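Local coordinates for protein (triosephosphate isomerase) (Thermotoga maritima, PDB 1B9B) that catalyses the interconversion of dihydroxyacetone phosphate and glyceraldehyde 3-phosphate as a triosephosphate isomerase, at residues P81-Q85 with E119-T123; N111-K115 with E150-L155. All coordinates share one frame; numbering follows the deposited sequence.

Both contacts lie on the outer layer of the barrel, each about 16 Å from the centre of the chain, and both are partly buried. They share helix 107-119 and sit about 15 Å apart between centres. Contact 1 uses the turn that leaves this helix and sets it against helix 81-87; contact 2 uses the helix itself and joins it to the end of helix 140-152. Their chemistry differs: no hydrogen bond crosses contact 1, where lysine and methionine chains pack on a helix face, whereas contact 2 turns on one asparagine amide that serves two backbone carbonyls. In each, buried apolar side chains give way to lysine and other polar groups at the surface.

Contact 1: P81-Q85 with E119-T123; sequences PLMLQ and EKGMT
Pro81 and Lys120 bring the two backbones to their nearest approach, 6.8 Å between CA atoms, where the first turn of helix 81-87 lies beside the turn that leads from helix 107-119 into strand 123-128. Lys120 does most of the touching. Its chain lies over the helix, with CG 3.6 Å from Pro81 CB and, further out, CE 3.6 Å from Leu82 CD1. Two bends, at chi2 (-63°) and chi4 (-58°), fold the lysine back along this path and deliver NZ to a salt bridge with Asp71, a residue that the Leu82 side chain also touches. Shortening this residue to an alanine is likely to leave Asp71 without its positive partner and to uncover the adjoining faces of Pro81 and Leu82.

Gln85 comes in from one helical turn further on, its extended chain crossing the lysine at about a right angle. OE1 rests 3.6 Å from Lys120 CD, and NE2 is 2.9 Å from Lys120 O, but the angle is too poor for a hydrogen bond. On the inner side, Met122 points its thioether at the helix: CE is 4.2 Å from Leu84 CB, and SD is 4.4 Å from Gln85 N, whose hydrogen is already spent on Pro81 O within the helix. Leu84 and Met122 both pack on Val92 of strand 91-94, which buries them against the barrel wall.

Gly121, at positive phi, is the C-prime residue of a Schellman motif: Met122 N returns to Val117 O and Gly121 N to Leu118 O. The chain is thereby turned into strand 123-128, which pairs with strand 91-94, closing a beta-alpha-beta unit of the TIM barrel at the end where helices feed into strands.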
loop_
_atom_site.group_PDB
_atom_site.type_symbol
_atom_site.label_atom_id
_atom_site.label_comp_id
_atom_site.label_asym_id
_atom_site.label_seq_id
_atom_site.Cartn_x
_atom_site.Cartn_y
_atom_site.Cartn_z
ATOM N N PRO B 81 -5.751 26.921 0.332
ATOM C CA PRO B 81 -5.221 27.978 -0.526
ATOM C C PRO B 81 -5.692 29.349 -0.062
ATOM O O PRO B 81 -4.961 30.332 -0.177
ATOM C CB PRO B 81 -5.770 27.607 -1.894
ATOM C CG PRO B 81 -5.809 26.111 -1.834
ATOM C CD PRO B 81 -6.406 25.878 -0.477
ATOM N N LEU B 82 -6.909 29.413 0.470
ATOM C CA LEU B 82 -7.448 30.680 0.948
ATOM C C LEU B 82 -6.694 31.152 2.166
ATOM O O LEU B 82 -6.477 32.344 2.340
ATOM C CB LEU B 82 -8.916 30.554 1.320
ATOM C CG LEU B 82 -9.897 30.173 0.222
ATOM C CD1 LEU B 82 -9.564 28.786 -0.318
ATOM C CD2 LEU B 82 -11.296 30.199 0.803
ATOM N N MET B 83 -6.299 30.215 3.019
ATOM C CA MET B 83 -5.574 30.577 4.227
ATOM C C MET B 83 -4.224 31.182 3.880
ATOM O O MET B 83 -3.763 32.097 4.561
ATOM C CB MET B 83 -5.395 29.356 5.129
ATOM C CG MET B 83 -6.680 28.562 5.313
ATOM S SD MET B 83 -6.762 27.546 6.801
ATOM C CE MET B 83 -5.221 26.806 6.788
ATOM N N LEU B 84 -3.606 30.675 2.816
ATOM C CA LEU B 84 -2.307 31.156 2.350
ATOM C C LEU B 84 -2.446 32.469 1.594
ATOM O O LEU B 84 -1.612 33.370 1.714
ATOM C CB LEU B 84 -1.658 30.118 1.441
ATOM C CG LEU B 84 -1.132 28.880 2.165
ATOM C CD1 LEU B 84 -0.516 27.911 1.181
ATOM C CD2 LEU B 84 -0.101 29.298 3.194
ATOM N N GLN B 85 -3.512 32.578 0.811
ATOM C CA GLN B 85 -3.746 33.790 0.043
ATOM C C GLN B 85 -3.996 35.019 0.914
ATOM O O GLN B 85 -3.626 36.124 0.539
ATOM C CB GLN B 85 -4.915 33.592 -0.913
ATOM C CG GLN B 85 -5.305 34.855 -1.625
ATOM C CD GLN B 85 -6.257 34.597 -2.753
ATOM O OE1 GLN B 85 -7.334 34.033 -2.554
ATOM N NE2 GLN B 85 -5.871 35.007 -3.956
ATOM N N GLU B 119 -5.544 28.304 -9.241
ATOM C CA GLU B 119 -6.860 28.932 -9.143
ATOM C C GLU B 119 -6.858 30.221 -8.328
ATOM O O GLU B 119 -7.525 31.181 -8.693
ATOM C CB GLU B 119 -7.886 27.964 -8.544
ATOM C CG GLU B 119 -8.359 26.892 -9.494
ATOM C CD GLU B 119 -8.681 27.454 -10.864
ATOM O OE1 GLU B 119 -7.744 27.610 -11.680
ATOM O OE2 GLU B 119 -9.866 27.756 -11.119
ATOM N N LYS B 120 -6.111 30.240 -7.226
ATOM C CA LYS B 120 -6.040 31.412 -6.362
ATOM C C LYS B 120 -5.015 32.443 -6.812
ATOM O O LYS B 120 -4.708 33.379 -6.078
ATOM C CB LYS B 120 -5.720 30.984 -4.929
ATOM C CG LYS B 120 -6.788 30.125 -4.296
ATOM C CD LYS B 120 -8.100 30.877 -4.174
ATOM C CE LYS B 120 -9.212 29.961 -3.682
ATOM N NZ LYS B 120 -9.415 28.789 -4.585
ATOM N N GLY B 121 -4.478 32.273 -8.014
ATOM C CA GLY B 121 -3.490 33.210 -8.517
ATOM C C GLY B 121 -2.122 33.087 -7.866
ATOM O O GLY B 121 -1.407 34.075 -7.744
ATOM N N MET B 122 -1.744 31.885 -7.443
ATOM C CA MET B 122 -0.444 31.697 -6.813
ATOM C C MET B 122 0.447 30.847 -7.710
ATOM O O MET B 122 -0.030 30.271 -8.687
ATOM C CB MET B 122 -0.618 31.039 -5.452
ATOM C CG MET B 122 -1.715 31.677 -4.619
ATOM S SD MET B 122 -1.468 31.435 -2.862
ATOM C CE MET B 122 -1.481 29.660 -2.769
ATOM N N THR B 123 1.736 30.758 -7.391
ATOM C CA THR B 123 2.643 29.985 -8.231
ATOM C C THR B 123 3.069 28.631 -7.687
ATOM O O THR B 123 3.698 28.533 -6.633
ATOM C CB THR B 123 3.910 30.790 -8.564
ATOM O OG1 THR B 123 3.540 32.009 -9.219
ATOM C CG2 THR B 123 4.818 29.992 -9.482
#

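Contact 2: N111-K115 with E150-L155; sequences NRKVK and EGFYGL
Asn111, on helix 107-119, reaches across to the C-terminal end of helix 140-152, its CA 4.5 Å from that of Gly151, and so ties together two neighbouring helices of the barrel's outer layer. With CG anti to the backbone N (chi1 178°), the amide is carried out from its own helix, and ND2 donates to two carbonyl oxygens, both in the plane of the Asn111 amide. The bond to Tyr153 O is 2.9 Å long, nearly straight at 176°, and falls on a lone pair. The other goes to Glu150 O, in the carbonyl plane; its modelled length is doubtfully short.

In the TIM barrel, helix 107-119 leads into strand 123-128, and helix 140-152, followed by the short helix 157-162, comes before the adjacent strand 164-167. Tyr153 is where the chain leaves helical geometry, and a type II turn from Phe152 to Leu155, with Gly154 at positive phi, carries it alongside helix 107-119, from Asn111 to Lys115. There Leu155 divides its methyls: CD1 lies 3.9 Å from Val114 CG1, the two side chains crossing at about a right angle, and CD2 3.8 Å from Lys115 CG. The extended Lys115 chain runs outward along the turn, CE coming to 3.4 Å from Tyr153 O. The Glu150 carboxylate has salt bridges to Lys146 of its own chain and to Lys137 of the third subunit.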
loop_
_atom_site.group_PDB
_atom_site.type_symbol
_atom_site.label_atom_id
_atom_site.label_comp_id
_atom_site.label_asym_id
_atom_site.label_seq_id
_atom_site.Cartn_x
_atom_site.Cartn_y
_atom_site.Cartn_z
ATOM N N ASN B 111 -1.238 16.770 -8.573
ATOM C CA ASN B 111 -1.843 17.457 -9.719
ATOM C C ASN B 111 -2.972 18.378 -9.243
ATOM O O ASN B 111 -3.124 19.503 -9.727
ATOM C CB ASN B 111 -2.404 16.432 -10.712
ATOM C CG ASN B 111 -3.098 17.083 -11.907
ATOM O OD1 ASN B 111 -4.142 17.710 -11.767
ATOM N ND2 ASN B 111 -2.510 16.937 -13.084
ATOM N N ARG B 112 -3.765 17.888 -8.291
ATOM C CA ARG B 112 -4.859 18.673 -7.745
ATOM C C ARG B 112 -4.335 19.894 -6.993
ATOM O O ARG B 112 -4.943 20.964 -7.041
ATOM C CB ARG B 112 -5.705 17.819 -6.816
ATOM C CG ARG B 112 -6.460 16.710 -7.501
ATOM C CD ARG B 112 -7.483 16.120 -6.549
ATOM N NE ARG B 112 -8.402 15.212 -7.223
ATOM C CZ ARG B 112 -8.393 13.892 -7.072
ATOM N NH1 ARG B 112 -7.510 13.313 -6.261
ATOM N NH2 ARG B 112 -9.269 13.148 -7.737
ATOM N N LYS B 113 -3.216 19.739 -6.288
ATOM C CA LYS B 113 -2.635 20.870 -5.563
ATOM C C LYS B 113 -2.094 21.906 -6.553
ATOM O O LYS B 113 -2.119 23.110 -6.282
ATOM C CB LYS B 113 -1.505 20.410 -4.633
ATOM C CG LYS B 113 -1.969 19.523 -3.499
ATOM C CD LYS B 113 -0.854 19.230 -2.502
ATOM C CE LYS B 113 -1.348 18.305 -1.403
ATOM N NZ LYS B 113 -0.441 18.219 -0.220
ATOM N N VAL B 114 -1.601 21.441 -7.700
ATOM C CA VAL B 114 -1.081 22.361 -8.700
ATOM C C VAL B 114 -2.211 23.237 -9.251
ATOM O O VAL B 114 -2.084 24.464 -9.306
ATOM C CB VAL B 114 -0.391 21.605 -9.858
ATOM C CG1 VAL B 114 -0.131 22.543 -11.006
ATOM C CG2 VAL B 114 0.921 21.023 -9.387
ATOM N N LYS B 115 -3.316 22.608 -9.642
ATOM C CA LYS B 115 -4.450 23.345 -10.179
ATOM C C LYS B 115 -4.976 24.279 -9.115
ATOM O O LYS B 115 -5.263 25.443 -9.383
ATOM C CB LYS B 115 -5.566 22.394 -10.610
ATOM C CG LYS B 115 -5.187 21.472 -11.746
ATOM C CD LYS B 115 -6.354 20.597 -12.169
ATOM C CE LYS B 115 -5.940 19.633 -13.272
ATOM N NZ LYS B 115 -7.034 18.688 -13.651
ATOM N N GLU B 150 2.055 14.002 -15.391
ATOM C CA GLU B 150 1.043 13.901 -14.353
ATOM C C GLU B 150 0.741 15.283 -13.787
ATOM O O GLU B 150 -0.399 15.735 -13.820
ATOM C CB GLU B 150 1.514 12.975 -13.237
ATOM C CG GLU B 150 1.540 11.513 -13.631
ATOM C CD GLU B 150 0.200 10.824 -13.424
ATOM O OE1 GLU B 150 -0.840 11.515 -13.479
ATOM O OE2 GLU B 150 0.184 9.587 -13.218
ATOM N N GLY B 151 1.768 15.963 -13.293
ATOM C CA GLY B 151 1.569 17.280 -12.718
ATOM C C GLY B 151 0.878 18.309 -13.602
ATOM O O GLY B 151 0.034 19.064 -13.120
ATOM N N PHE B 152 1.233 18.348 -14.887
ATOM C CA PHE B 152 0.644 19.312 -15.821
ATOM C C PHE B 152 -0.699 18.901 -16.406
ATOM O O PHE B 152 -1.443 19.746 -16.925
ATOM C CB PHE B 152 1.603 19.609 -16.984
ATOM C CG PHE B 152 2.623 20.658 -16.671
ATOM C CD1 PHE B 152 3.793 20.333 -15.990
ATOM C CD2 PHE B 152 2.392 21.984 -17.016
ATOM C CE1 PHE B 152 4.716 21.314 -15.656
ATOM C CE2 PHE B 152 3.308 22.975 -16.685
ATOM C CZ PHE B 152 4.475 22.638 -16.002
ATOM N N TYR B 153 -0.998 17.608 -16.324
ATOM C CA TYR B 153 -2.238 17.059 -16.859
ATOM C C TYR B 153 -3.446 17.920 -16.536
ATOM O O TYR B 153 -3.692 18.250 -15.379
ATOM C CB TYR B 153 -2.465 15.654 -16.314
ATOM C CG TYR B 153 -3.556 14.902 -17.029
ATOM C CD1 TYR B 153 -3.523 14.740 -18.415
ATOM C CD2 TYR B 153 -4.609 14.339 -16.329
ATOM C CE1 TYR B 153 -4.511 14.034 -19.081
ATOM C CE2 TYR B 153 -5.600 13.633 -16.986
ATOM C CZ TYR B 153 -5.545 13.486 -18.356
ATOM O OH TYR B 153 -6.533 12.786 -18.995
ATOM N N GLY B 154 -4.198 18.289 -17.564
ATOM C CA GLY B 154 -5.369 19.103 -17.341
ATOM C C GLY B 154 -5.132 20.588 -17.505
ATOM O O GLY B 154 -6.072 21.337 -17.764
ATOM N N LEU B 155 -3.890 21.028 -17.339
ATOM C CA LEU B 155 -3.580 22.444 -17.492
ATOM C C LEU B 155 -3.488 22.762 -18.973
ATOM O O LEU B 155 -3.333 21.865 -19.801
ATOM C CB LEU B 155 -2.246 22.781 -16.836
ATOM C CG LEU B 155 -2.090 22.441 -15.365
ATOM C CD1 LEU B 155 -0.766 22.985 -14.870
ATOM C CD2 LEU B 155 -3.235 23.048 -14.583
#